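Side-chain contacts in terminal uridylyltransferase 1 (Trypanosoma brucei, PDB 5HZD), which adds uridines to the 3' ends of guide RNAs, ribosomal RNAs and some mRNAs in trypanosome mitochondria, using UTP and a magnesium or manganese ion: residues V106-F109 and G110-A114; F289-F292 and G293-N296; G332-S336 and Y337-I341; V353-V356 and D357-E360; F410-H414 and N415-L419. One frame throughout, in Å; residues are numbered along the deposited sequence.

Contact 1 of 5, residues V106-F109 and G110-A114; sequences VFIF and GSSVA
Ile108 lays its branch methyl CG2 against the hydroxyl of Ser112, with CG2 and Ser112 OG 3.2 Å apart, at the point where the strand 105-109 ends and the short helix 111-114 begins. That methyl stands opposite the backbone N of its own residue (chi1 of the CG1 branch -69°), which turns it along the chain toward the helix. Val113 comes back over the same junction: its CG2 rests 3.4 Å from Ile108 O and 3.9 Å from Phe109 CA. The two branched residues therefore close the bend with aliphatic carbon, their CG2 methyls 4.5 Å apart. The polar side is managed by a water, which donates to Phe109 O at 2.8 Å and accepts from Ser112 N at 3.0 Å, so the last strand carbonyl and the first turn of the helix are tied through solvent. Gly110 makes the corner. Its backbone angles (phi 94°, psi -155°) would drive a beta carbon into Phe109 O, and glycine is suited to the place. Gly110 O then accepts from Ala114 N, and weakly from Val113 N, to start the helix. Phe109-Gly110-Ser111 fits the glycine-serine signature of the nucleotidyltransferase palm, and Ser111 probably binds UTP, as in relatives. Strand 105-109 is an outer strand of the mixed palm sheet and pairs antiparallel with strand 124-129, where Phe109 bonds through its backbone to Asp125. Helix 292-304 meets Phe109 and Val113 through Ser297, whose OG accepts from Gly110 N, while helix 80-100 meets Ile108 and Ser112.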
loop_
_atom_site.group_PDB
_atom_site.type_symbol
_atom_site.label_atom_id
_atom_site.label_comp_id
_atom_site.label_asym_id
_atom_site.label_seq_id
_atom_site.Cartn_x
_atom_site.Cartn_y
_atom_site.Cartn_z
ATOM N N VAL A 106 -3.103 -1.090 16.947
ATOM C CA VAL A 106 -2.963 -1.488 15.546
ATOM C C VAL A 106 -3.446 -0.348 14.653
ATOM O O VAL A 106 -4.541 0.173 14.841
ATOM C CB VAL A 106 -3.775 -2.783 15.250
ATOM C CG1 VAL A 106 -3.660 -3.177 13.746
ATOM C CG2 VAL A 106 -3.244 -3.955 16.104
ATOM N N PHE A 107 -2.613 0.034 13.679
ATOM C CA PHE A 107 -2.933 1.119 12.746
ATOM C C PHE A 107 -2.983 0.524 11.351
ATOM O O PHE A 107 -2.039 -0.165 10.960
ATOM C CB PHE A 107 -1.778 2.130 12.735
ATOM C CG PHE A 107 -1.535 2.825 14.064
ATOM C CD1 PHE A 107 -0.944 2.127 15.126
ATOM C CD2 PHE A 107 -1.814 4.176 14.232
ATOM C CE1 PHE A 107 -0.702 2.741 16.335
ATOM C CE2 PHE A 107 -1.546 4.806 15.446
ATOM C CZ PHE A 107 -1.015 4.089 16.503
ATOM N N ILE A 108 -4.045 0.763 10.581
ATOM C CA ILE A 108 -4.020 0.368 9.160
ATOM C C ILE A 108 -3.229 1.397 8.346
ATOM O O ILE A 108 -3.374 2.605 8.561
ATOM C CB ILE A 108 -5.423 0.240 8.592
ATOM C CG1 ILE A 108 -6.120 -0.968 9.227
ATOM C CG2 ILE A 108 -5.377 0.111 7.036
ATOM C CD1 ILE A 108 -7.606 -1.117 8.851
ATOM N N PHE A 109 -2.409 0.927 7.411
ATOM C CA PHE A 109 -1.833 1.866 6.426
ATOM C C PHE A 109 -1.870 1.250 5.055
ATOM O O PHE A 109 -2.449 0.181 4.878
ATOM C CB PHE A 109 -0.447 2.388 6.847
ATOM C CG PHE A 109 0.652 1.347 6.867
ATOM C CD1 PHE A 109 0.819 0.502 7.956
ATOM C CD2 PHE A 109 1.528 1.239 5.807
ATOM C CE1 PHE A 109 1.879 -0.433 7.979
ATOM C CE2 PHE A 109 2.553 0.300 5.795
ATOM C CZ PHE A 109 2.727 -0.551 6.902
ATOM N N GLY A 110 -1.305 1.956 4.072
ATOM C CA GLY A 110 -1.432 1.512 2.697
ATOM C C GLY A 110 -2.576 2.136 1.935
ATOM O O GLY A 110 -3.022 3.232 2.265
ATOM N N SER A 111 -3.057 1.426 0.913
ATOM C CA SER A 111 -3.993 2.041 -0.028
ATOM C C SER A 111 -5.359 2.386 0.550
ATOM O O SER A 111 -6.033 3.267 0.034
ATOM C CB SER A 111 -4.145 1.208 -1.307
ATOM O OG SER A 111 -4.826 -0.012 -1.052
ATOM N N SER A 112 -5.787 1.713 1.628
ATOM C CA SER A 112 -7.091 2.055 2.160
ATOM C C SER A 112 -7.034 3.425 2.809
ATOM O O SER A 112 -8.061 4.131 2.831
ATOM C CB SER A 112 -7.610 0.985 3.150
ATOM O OG SER A 112 -6.748 0.870 4.272
ATOM N N VAL A 113 -5.847 3.818 3.310
ATOM C CA VAL A 113 -5.625 5.162 3.798
ATOM C C VAL A 113 -5.434 6.101 2.620
ATOM O O VAL A 113 -6.167 7.073 2.485
ATOM C CB VAL A 113 -4.422 5.211 4.737
ATOM C CG1 VAL A 113 -4.091 6.673 5.124
ATOM C CG2 VAL A 113 -4.754 4.431 5.991
ATOM N N ALA A 114 -4.483 5.790 1.756
ATOM C CA ALA A 114 -4.127 6.700 0.663
ATOM C C ALA A 114 -5.290 6.990 -0.290
ATOM O O ALA A 114 -5.433 8.139 -0.731
ATOM C CB ALA A 114 -2.960 6.130 -0.107
HETATM O O HOH W 1 -4.582 -0.507 3.246
#

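Contact 2 of 5, residues F289-F292 and G293-N296; sequences FRAF and GIRN
Phe292 O accepts from Asn296 N at 3.1 Å, with the N-H pointing nearly straight at the oxygen (163°); this is the first full turn of helix 292-304. One residue earlier, Ala291 O receives only a weak bond from Ile294 N, 3.0 Å away but bent to 128°, as expected where the chain is still winding into the helix. Over that carbonyl folds the side chain of Ile294, its CB 3.3 Å from Ala291 O. Carrying on with CG1 beside its backbone N and then extended, Ile294 sets CD1 against Ala291 CB at 4.3 Å; the small methyl of Ala291 lets that CD1 come over the turn. The side chain of Phe292, an exposed residue, starts away from the helix turn. Its CB and CG lie near Gly293 N, and the amide ND2 of Asn296 comes to the ring edge, 4.1 Å from Phe292 CD1; the ring is modelled in two positions, so finer detail is doubtful. Further out, a water donates to Arg290 O at 2.7 Å and accepts weakly from Gly293 N, bridging the loop to a helix N-H that lies before the regular bonding begins. The long side chains leave the turn: Arg290 forms a salt bridge through NE with Glu143, and Arg295 NE donates to Ile361 O. Gly293, bare of a side chain, lets Phe109 of the palm strand pack close on its carbonyl carbon. Gly293 through Asn296, with Ser297, bind UTP, so this is the start of the nucleotide-binding helix that follows palm strand 285-288 in this transferase.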
loop_
_atom_site.group_PDB
_atom_site.type_symbol
_atom_site.label_atom_id
_atom_site.label_comp_id
_atom_site.label_asym_id
_atom_site.label_seq_id
_atom_site.Cartn_x
_atom_site.Cartn_y
_atom_site.Cartn_z
ATOM N N PHE A 289 5.913 -3.542 12.589
ATOM C CA PHE A 289 6.016 -2.943 13.916
ATOM C C PHE A 289 6.528 -1.514 13.896
ATOM O O PHE A 289 6.845 -0.936 14.947
ATOM C CB PHE A 289 6.910 -3.817 14.806
ATOM C CG PHE A 289 6.378 -5.201 14.994
ATOM C CD1 PHE A 289 5.429 -5.459 15.976
ATOM C CD2 PHE A 289 6.779 -6.240 14.151
ATOM C CE1 PHE A 289 4.906 -6.724 16.164
ATOM C CE2 PHE A 289 6.254 -7.505 14.322
ATOM C CZ PHE A 289 5.317 -7.753 15.318
ATOM N N ARG A 290 6.622 -0.950 12.696
ATOM C CA ARG A 290 7.143 0.404 12.547
ATOM C C ARG A 290 6.087 1.400 12.114
ATOM O O ARG A 290 5.064 1.037 11.543
ATOM C CB ARG A 290 8.278 0.396 11.516
ATOM C CG ARG A 290 9.377 -0.600 11.894
ATOM C CD ARG A 290 10.572 -0.526 10.961
ATOM N NE ARG A 290 11.514 -1.600 11.271
ATOM C CZ ARG A 290 12.680 -1.755 10.651
ATOM N NH1 ARG A 290 13.027 -0.912 9.687
ATOM N NH2 ARG A 290 13.489 -2.750 10.988
ATOM N N ALA A 291 6.341 2.678 12.366
ATOM C CA ALA A 291 5.343 3.715 12.097
ATOM C C ALA A 291 5.506 4.414 10.756
ATOM O O ALA A 291 4.596 5.126 10.326
ATOM C CB ALA A 291 5.341 4.746 13.218
ATOM N N PHE A 292 6.634 4.228 10.069
ATOM C CA PHE A 292 6.905 5.054 8.894
ATOM C C PHE A 292 5.835 4.968 7.803
ATOM O O PHE A 292 5.524 5.980 7.172
ATOM C CB PHE A 292 8.316 4.791 8.325
ATOM C CG PHE A 292 8.431 3.527 7.511
ATOM C CD1 PHE A 292 8.268 3.556 6.138
ATOM C CD2 PHE A 292 8.754 2.317 8.118
ATOM C CE1 PHE A 292 8.379 2.402 5.382
ATOM C CE2 PHE A 292 8.885 1.156 7.362
ATOM C CZ PHE A 292 8.687 1.204 5.994
ATOM N N GLY A 293 5.271 3.786 7.581
ATOM C CA GLY A 293 4.291 3.634 6.529
ATOM C C GLY A 293 3.006 4.390 6.797
ATOM O O GLY A 293 2.304 4.807 5.869
ATOM N N ILE A 294 2.662 4.554 8.066
ATOM C CA ILE A 294 1.499 5.360 8.433
ATOM C C ILE A 294 1.639 6.788 7.919
ATOM O O ILE A 294 0.720 7.346 7.297
ATOM C CB ILE A 294 1.311 5.393 9.961
ATOM C CG1 ILE A 294 1.117 3.972 10.492
ATOM C CG2 ILE A 294 0.124 6.258 10.337
ATOM C CD1 ILE A 294 1.323 3.865 12.012
ATOM N N ARG A 295 2.795 7.387 8.180
ATOM C CA ARG A 295 3.038 8.763 7.772
ATOM C C ARG A 295 3.020 8.881 6.251
ATOM O O ARG A 295 2.434 9.847 5.715
ATOM C CB ARG A 295 4.376 9.230 8.322
ATOM C CG ARG A 295 4.485 10.746 8.343
ATOM C CD ARG A 295 5.864 11.150 8.813
ATOM N NE ARG A 295 5.968 12.566 9.103
ATOM C CZ ARG A 295 7.118 13.140 9.433
ATOM N NH1 ARG A 295 8.214 12.370 9.512
ATOM N NH2 ARG A 295 7.171 14.455 9.691
ATOM N N ASN A 296 3.640 7.920 5.565
ATOM C CA ASN A 296 3.676 7.939 4.098
ATOM C C ASN A 296 2.245 7.905 3.554
ATOM O O ASN A 296 1.884 8.686 2.661
ATOM C CB ASN A 296 4.413 6.728 3.551
ATOM C CG ASN A 296 5.903 6.821 3.724
ATOM O OD1 ASN A 296 6.419 7.761 4.302
ATOM N ND2 ASN A 296 6.608 5.820 3.201
HETATM O O HOH W 2 3.907 1.836 9.199
#

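Contact 3 of 5, residues G332-S336 and Y337-I341; sequences GYFTS and YAINI
With chi1 at 57°, Thr335 holds OG1 between its backbone N and carbonyl carbon, turned toward the first turn of helix 336-349, where it accepts from Ala338 N at 3.1 Å along a fairly straight N-H (158°). This is the N-cap bond: the hydroxyl takes an amide that the helix itself cannot satisfy so near its start. Phe334 sets its CG opposite its carbonyl carbon, and Ile339 bends at both of its side-chain torsions. These settings curl CD1 of Ile339 back to Phe334 CB at 4.0 Å, the two side chains crossing at about a right angle. Ala338 and Ile339 meet the Phe334 ring on different sides: Ala338 CB lies 3.8 Å from Phe334 CD1, while Ile339 CD1 comes by the CD2 side. The small methyl of Ala338 also lies 3.5 Å from Thr335 O. The backbone then proceeds regularly. Ile339 N donates to Thr335 O at 3.2 Å, and Asn340 N donates to Ser336 O at 3.0 Å. Ser336 OG bonds to Asn327 ND2 and more weakly to NZ of Lys318, another UTP-binding residue. In Tyr337, chi1 of -173° carries the ring toward Asn296 and Leu300 of helix 292-304, with Ile341 CD1 over one face, while Phe334 also touches Ile465 of the nucleotide recognition motif. The contact of Phe334 with Ile339 across the capping Thr335 fits a hydrophobic staple; staple and cap lie at the start of the helix whose first residues, Ser336 and Tyr337, bind UTP.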
loop_
_atom_site.group_PDB
_atom_site.type_symbol
_atom_site.label_atom_id
_atom_site.label_comp_id
_atom_site.label_asym_id
_atom_site.label_seq_id
_atom_site.Cartn_x
_atom_site.Cartn_y
_atom_site.Cartn_z
ATOM N N GLY A 332 14.804 -3.498 -9.370
ATOM C CA GLY A 332 15.494 -2.214 -9.303
ATOM C C GLY A 332 14.736 -1.052 -9.928
ATOM O O GLY A 332 15.246 0.085 -9.995
ATOM N N TYR A 333 13.525 -1.316 -10.412
ATOM C CA TYR A 333 12.751 -0.213 -10.972
ATOM C C TYR A 333 12.011 0.476 -9.831
ATOM O O TYR A 333 12.368 0.295 -8.644
ATOM C CB TYR A 333 11.815 -0.677 -12.083
ATOM C CG TYR A 333 12.546 -1.142 -13.330
ATOM C CD1 TYR A 333 12.872 -0.246 -14.340
ATOM C CD2 TYR A 333 12.907 -2.475 -13.480
ATOM C CE1 TYR A 333 13.539 -0.662 -15.479
ATOM C CE2 TYR A 333 13.581 -2.908 -14.615
ATOM C CZ TYR A 333 13.888 -1.989 -15.611
ATOM O OH TYR A 333 14.564 -2.412 -16.745
ATOM N N PHE A 334 10.983 1.258 -10.151
ATOM C CA PHE A 334 10.311 2.039 -9.109
ATOM C C PHE A 334 9.322 1.208 -8.297
ATOM O O PHE A 334 8.856 0.149 -8.714
ATOM C CB PHE A 334 9.537 3.185 -9.750
ATOM C CG PHE A 334 10.402 4.254 -10.329
ATOM C CD1 PHE A 334 11.343 4.915 -9.554
ATOM C CD2 PHE A 334 10.243 4.633 -11.656
ATOM C CE1 PHE A 334 12.140 5.922 -10.094
ATOM C CE2 PHE A 334 11.022 5.648 -12.189
ATOM C CZ PHE A 334 11.968 6.291 -11.420
ATOM N N THR A 335 9.004 1.713 -7.117
ATOM C CA THR A 335 7.936 1.164 -6.308
ATOM C C THR A 335 6.621 1.872 -6.622
ATOM O O THR A 335 6.587 2.934 -7.275
ATOM C CB THR A 335 8.227 1.433 -4.831
ATOM O OG1 THR A 335 8.392 2.849 -4.631
ATOM C CG2 THR A 335 9.485 0.721 -4.390
ATOM N N SER A 336 5.525 1.338 -6.108
ATOM C CA SER A 336 4.248 2.022 -6.272
ATOM C C SER A 336 4.261 3.391 -5.608
ATOM O O SER A 336 3.668 4.359 -6.122
ATOM C CB SER A 336 3.104 1.172 -5.722
ATOM O OG SER A 336 2.965 0.001 -6.535
ATOM N N TYR A 337 4.948 3.511 -4.482
ATOM C CA TYR A 337 5.072 4.802 -3.824
ATOM C C TYR A 337 5.760 5.804 -4.755
ATOM O O TYR A 337 5.298 6.943 -4.862
ATOM C CB TYR A 337 5.891 4.638 -2.535
ATOM C CG TYR A 337 5.994 5.845 -1.618
ATOM C CD1 TYR A 337 4.875 6.564 -1.237
ATOM C CD2 TYR A 337 7.215 6.189 -1.042
ATOM C CE1 TYR A 337 4.976 7.649 -0.341
ATOM C CE2 TYR A 337 7.327 7.261 -0.138
ATOM C CZ TYR A 337 6.206 7.982 0.202
ATOM O OH TYR A 337 6.327 9.045 1.098
ATOM N N ALA A 338 6.829 5.390 -5.425
ATOM C CA ALA A 338 7.541 6.299 -6.343
ATOM C C ALA A 338 6.618 6.795 -7.468
ATOM O O ALA A 338 6.674 7.985 -7.876
ATOM C CB ALA A 338 8.750 5.616 -6.929
ATOM N N ILE A 339 5.783 5.898 -7.992
ATOM C CA ILE A 339 4.857 6.285 -9.065
ATOM C C ILE A 339 3.847 7.305 -8.533
ATOM O O ILE A 339 3.542 8.281 -9.210
ATOM C CB ILE A 339 4.129 5.066 -9.672
ATOM C CG1 ILE A 339 5.135 4.038 -10.225
ATOM C CG2 ILE A 339 3.193 5.503 -10.850
ATOM C CD1 ILE A 339 6.139 4.603 -11.247
ATOM N N ASN A 340 3.330 7.104 -7.315
ATOM C CA ASN A 340 2.415 8.099 -6.749
ATOM C C ASN A 340 3.108 9.454 -6.578
ATOM O O ASN A 340 2.499 10.514 -6.801
ATOM C CB ASN A 340 1.870 7.631 -5.396
ATOM C CG ASN A 340 0.669 6.737 -5.524
ATOM O OD1 ASN A 340 -0.196 6.961 -6.359
ATOM N ND2 ASN A 340 0.606 5.709 -4.684
ATOM N N ILE A 341 4.397 9.441 -6.203
ATOM C CA ILE A 341 5.118 10.698 -6.078
ATOM C C ILE A 341 5.270 11.369 -7.450
ATOM O O ILE A 341 5.122 12.596 -7.556
ATOM C CB ILE A 341 6.466 10.516 -5.362
ATOM C CG1 ILE A 341 6.192 10.126 -3.903
ATOM C CG2 ILE A 341 7.315 11.808 -5.440
ATOM C CD1 ILE A 341 7.394 9.482 -3.199
#

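Contact 4 of 5, residues V353-V356 and D357-E360; sequences VPYV and DPLE
An Asx turn opening a short 3-10 turn is built on Asp357, with the Tyr355 ring beside it. OD1 of Asp357 accepts from Leu359 N at 2.9 Å, approached on the anti side and 34° out of the carboxylate plane, and Glu360 N closes the turn on Asp357 O. Glu360 bonds in the reverse direction. Extended beyond CG, its chain reaches back so that OE2 accepts from Asp357 N at 2.9 Å, met from above the carboxylate plane, and lies 3.7 Å from Val356 CA. A short aspartate at the start and a longer glutamate at the end thus each hold a backbone N-H, and Pro358, which has none to offer, suits the place between. Tyr355 has CG opposite its backbone N (chi1 176°), which runs the ring forward alongside the chain: CE2 stands 3.5 Å from Asp357 N, and OH lies 3.9 Å from Pro358 CD. A water donates both to Tyr355 OH, 3.1 Å off, and to Asp357 OD2. The tyrosine hydroxyl also bonds to Leu419 O. This connection follows helix 336-349 and leads toward helix 385-409. It runs along helix 292-304, whose Tyr303 hydroxyl bonds to Val356 N, whose Lys302 touches the Val356 side chain, and whose Leu299 meets Pro358, while Pro358 O accepts from Tyr469 of the nucleotide recognition motif.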
loop_
_atom_site.group_PDB
_atom_site.type_symbol
_atom_site.label_atom_id
_atom_site.label_comp_id
_atom_site.label_asym_id
_atom_site.label_seq_id
_atom_site.Cartn_x
_atom_site.Cartn_y
_atom_site.Cartn_z
ATOM N N VAL A 353 -3.275 20.535 -7.746
ATOM C CA VAL A 353 -3.489 20.388 -6.298
ATOM C C VAL A 353 -2.549 21.364 -5.586
ATOM O O VAL A 353 -1.466 21.666 -6.093
ATOM C CB VAL A 353 -3.198 18.964 -5.746
ATOM C CG1 VAL A 353 -4.075 17.875 -6.440
ATOM C CG2 VAL A 353 -1.736 18.609 -5.875
ATOM N N PRO A 354 -2.939 21.814 -4.386
ATOM C CA PRO A 354 -2.054 22.662 -3.581
ATOM C C PRO A 354 -0.834 21.891 -3.085
ATOM O O PRO A 354 -0.861 20.682 -2.861
ATOM C CB PRO A 354 -2.939 23.056 -2.383
ATOM C CG PRO A 354 -4.339 22.930 -2.880
ATOM C CD PRO A 354 -4.281 21.703 -3.783
ATOM N N TYR A 355 0.271 22.611 -2.905
ATOM C CA TYR A 355 1.447 21.994 -2.295
ATOM C C TYR A 355 1.205 21.613 -0.830
ATOM O O TYR A 355 0.559 22.364 -0.081
ATOM C CB TYR A 355 2.644 22.969 -2.408
ATOM C CG TYR A 355 3.869 22.436 -1.717
ATOM C CD1 TYR A 355 4.606 21.401 -2.295
ATOM C CD2 TYR A 355 4.279 22.944 -0.479
ATOM C CE1 TYR A 355 5.706 20.868 -1.645
ATOM C CE2 TYR A 355 5.405 22.411 0.174
ATOM C CZ TYR A 355 6.094 21.380 -0.428
ATOM O OH TYR A 355 7.189 20.874 0.225
ATOM N N VAL A 356 1.710 20.449 -0.422
ATOM C CA VAL A 356 1.717 20.057 0.989
ATOM C C VAL A 356 3.147 19.698 1.391
ATOM O O VAL A 356 3.765 18.806 0.780
ATOM C CB VAL A 356 0.858 18.805 1.230
ATOM C CG1 VAL A 356 0.905 18.402 2.717
ATOM C CG2 VAL A 356 -0.573 19.023 0.788
ATOM N N ASP A 357 3.688 20.379 2.398
ATOM C CA ASP A 357 5.017 20.008 2.885
ATOM C C ASP A 357 4.922 18.677 3.633
ATOM O O ASP A 357 4.075 18.533 4.529
ATOM C CB ASP A 357 5.551 21.096 3.808
ATOM C CG ASP A 357 7.036 20.942 4.097
ATOM O OD1 ASP A 357 7.509 19.807 4.297
ATOM O OD2 ASP A 357 7.753 21.970 4.114
ATOM N N PRO A 358 5.755 17.685 3.272
ATOM C CA PRO A 358 5.699 16.439 4.050
ATOM C C PRO A 358 5.798 16.671 5.572
ATOM O O PRO A 358 5.180 15.921 6.331
ATOM C CB PRO A 358 6.877 15.639 3.494
ATOM C CG PRO A 358 6.886 16.069 2.003
ATOM C CD PRO A 358 6.684 17.562 2.125
ATOM N N LEU A 359 6.484 17.715 5.999
ATOM C CA LEU A 359 6.609 18.024 7.440
ATOM C C LEU A 359 5.300 18.402 8.140
ATOM O O LEU A 359 5.230 18.405 9.377
ATOM C CB LEU A 359 7.667 19.109 7.668
ATOM C CG LEU A 359 9.081 18.679 7.241
ATOM C CD1 LEU A 359 10.106 19.709 7.655
ATOM C CD2 LEU A 359 9.445 17.303 7.783
ATOM N N GLU A 360 4.263 18.708 7.354
ATOM C CA GLU A 360 2.923 18.987 7.875
ATOM C C GLU A 360 2.210 17.779 8.472
ATOM O O GLU A 360 1.257 17.945 9.258
ATOM C CB GLU A 360 2.023 19.558 6.763
ATOM C CG GLU A 360 2.307 20.992 6.446
ATOM C CD GLU A 360 1.457 21.500 5.305
ATOM O OE1 GLU A 360 0.213 21.574 5.465
ATOM O OE2 GLU A 360 2.036 21.811 4.241
HETATM O O HOH W 3 8.549 23.042 2.018
#

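Contact 5 of 5, residues F410-H414 and N415-L419; sequences FDWGH and NVISL
From CB, Ile417 runs to CG1, which meets the Phe410 ring, with Ile417 CG1 and Phe410 CZ 3.5 Å apart. Beyond CG1 the chain continues extended (chi2 177°), and Ile417 CD1 ends 3.5 Å from CH2 of Trp412, obliquely placed on that ring. The longer CG1-CD1 arm of isoleucine thus reaches both rings, CG1 meeting Phe410 and CD1 Trp412. The rings also touch each other: the edge of Phe410 meets the face of Trp412, Phe410 CD2 sitting 3.6 Å above the plane of the Trp412 ring and over its centre, while Trp412 CD2 lies in the plane of Phe410. The loop that gathers these side chains after helix 385-409 is an Asx motif on Asp411, itself the centre of an inverse gamma turn: OD1 accepts from His414 N, met from above the carboxylate plane, and weakly from Gly413 N. Asn415 N then donates to Asp411 O at 2.9 Å. A water donates to both Trp412 O and Asn415 O. Trp412 NE1 is held by Tyr406 O, and the backbone of Ile417 bonds to Cys464 and Glu466, beside and within the nucleotide recognition motif.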
loop_
_atom_site.group_PDB
_atom_site.type_symbol
_atom_site.label_atom_id
_atom_site.label_comp_id
_atom_site.label_asym_id
_atom_site.label_seq_id
_atom_site.Cartn_x
_atom_site.Cartn_y
_atom_site.Cartn_z
ATOM N N PHE A 410 9.596 17.730 -18.082
ATOM C CA PHE A 410 10.446 17.519 -16.904
ATOM C C PHE A 410 11.905 17.286 -17.296
ATOM O O PHE A 410 12.198 16.497 -18.203
ATOM C CB PHE A 410 9.920 16.344 -16.051
ATOM C CG PHE A 410 10.728 16.144 -14.812
ATOM C CD1 PHE A 410 10.655 17.071 -13.783
ATOM C CD2 PHE A 410 11.604 15.077 -14.706
ATOM C CE1 PHE A 410 11.450 16.940 -12.638
ATOM C CE2 PHE A 410 12.414 14.934 -13.568
ATOM C CZ PHE A 410 12.346 15.868 -12.542
ATOM N N ASP A 411 12.819 17.950 -16.584
ATOM C CA ASP A 411 14.243 17.845 -16.909
ATOM C C ASP A 411 14.853 16.695 -16.117
ATOM O O ASP A 411 15.401 16.897 -15.026
ATOM C CB ASP A 411 14.961 19.148 -16.607
ATOM C CG ASP A 411 16.379 19.173 -17.154
ATOM O OD1 ASP A 411 16.950 18.086 -17.443
ATOM O OD2 ASP A 411 16.908 20.291 -17.318
ATOM N N TRP A 412 14.781 15.504 -16.684
ATOM C CA TRP A 412 15.312 14.314 -15.999
ATOM C C TRP A 412 16.814 14.396 -15.805
ATOM O O TRP A 412 17.370 13.750 -14.904
ATOM C CB TRP A 412 15.005 13.050 -16.774
ATOM C CG TRP A 412 13.558 12.583 -16.772
ATOM C CD1 TRP A 412 12.668 12.715 -17.804
ATOM C CD2 TRP A 412 12.874 11.848 -15.743
ATOM N NE1 TRP A 412 11.470 12.113 -17.485
ATOM C CE2 TRP A 412 11.563 11.575 -16.226
ATOM C CE3 TRP A 412 13.237 11.383 -14.471
ATOM C CZ2 TRP A 412 10.622 10.850 -15.490
ATOM C CZ3 TRP A 412 12.295 10.680 -13.724
ATOM C CH2 TRP A 412 10.990 10.418 -14.235
ATOM N N GLY A 413 17.485 15.181 -16.645
ATOM C CA GLY A 413 18.938 15.233 -16.611
ATOM C C GLY A 413 19.454 16.045 -15.447
ATOM O O GLY A 413 20.519 15.730 -14.892
ATOM N N HIS A 414 18.702 17.078 -15.056
ATOM C CA HIS A 414 19.198 18.023 -14.062
ATOM C C HIS A 414 18.350 18.197 -12.812
ATOM O O HIS A 414 18.847 18.733 -11.807
ATOM C CB HIS A 414 19.448 19.385 -14.704
ATOM C CG HIS A 414 20.497 19.330 -15.759
ATOM N ND1 HIS A 414 21.825 19.105 -15.462
ATOM C CD2 HIS A 414 20.413 19.398 -17.107
ATOM C CE1 HIS A 414 22.522 19.074 -16.586
ATOM N NE2 HIS A 414 21.690 19.250 -17.597
ATOM N N ASN A 415 17.091 17.760 -12.857
ATOM C CA ASN A 415 16.176 18.005 -11.752
ATOM C C ASN A 415 15.699 16.729 -11.073
ATOM O O ASN A 415 15.929 15.633 -11.559
ATOM C CB ASN A 415 14.967 18.806 -12.243
ATOM C CG ASN A 415 15.334 20.238 -12.636
ATOM O OD1 ASN A 415 16.378 20.790 -12.215
ATOM N ND2 ASN A 415 14.462 20.863 -13.426
ATOM N N VAL A 416 15.029 16.902 -9.947
ATOM C CA VAL A 416 14.601 15.780 -9.128
ATOM C C VAL A 416 13.113 15.918 -8.884
ATOM O O VAL A 416 12.633 17.004 -8.558
ATOM C CB VAL A 416 15.294 15.859 -7.752
ATOM C CG1 VAL A 416 14.783 14.729 -6.809
ATOM C CG2 VAL A 416 16.835 15.837 -7.904
ATOM N N ILE A 417 12.381 14.819 -9.021
ATOM C CA ILE A 417 10.953 14.786 -8.652
ATOM C C ILE A 417 10.890 14.798 -7.135
ATOM O O ILE A 417 11.328 13.846 -6.483
ATOM C CB ILE A 417 10.312 13.517 -9.230
ATOM C CG1 ILE A 417 10.396 13.536 -10.773
ATOM C CG2 ILE A 417 8.846 13.394 -8.796
ATOM C CD1 ILE A 417 9.839 12.278 -11.477
ATOM N N SER A 418 10.404 15.886 -6.544
ATOM C CA SER A 418 10.483 16.014 -5.098
ATOM C C SER A 418 9.321 16.811 -4.554
ATOM O O SER A 418 8.956 17.863 -5.106
ATOM C CB SER A 418 11.794 16.707 -4.682
ATOM O OG SER A 418 11.783 16.860 -3.265
ATOM N N LEU A 419 8.719 16.284 -3.486
ATOM C CA LEU A 419 7.652 16.996 -2.773
ATOM C C LEU A 419 8.205 17.691 -1.543
ATOM O O LEU A 419 7.453 18.266 -0.757
ATOM C CB LEU A 419 6.539 16.014 -2.351
ATOM C CG LEU A 419 5.942 15.183 -3.482
ATOM C CD1 LEU A 419 4.926 14.225 -2.860
ATOM C CD2 LEU A 419 5.316 16.135 -4.455
HETATM O O HOH W 4 15.915 12.969 -12.610
#

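In chain order the five contacts run from contact 1 to contact 5, each closing before the next opens. Contacts 1 and 2 belong to the palm side, their centres about 9 Å apart, where Phe107 and Phe109 of strand 105-109 pack on Gly293 and Ile294 of helix 292-304. Asn296 of that helix touches Tyr337 of contact 3, whose centre is about 17 Å from that of contact 2, so the starts of two helices that both hold UTP-binding residues touch. Contact 4 meets contact 2 through Arg295 and contact 5 through Tyr355. Contact 5, its centre about 29 Å from that of contact 1, packs Ile417 and Leu419 on Ile341, linking helix 336-349 to the chain just after strand 415-416.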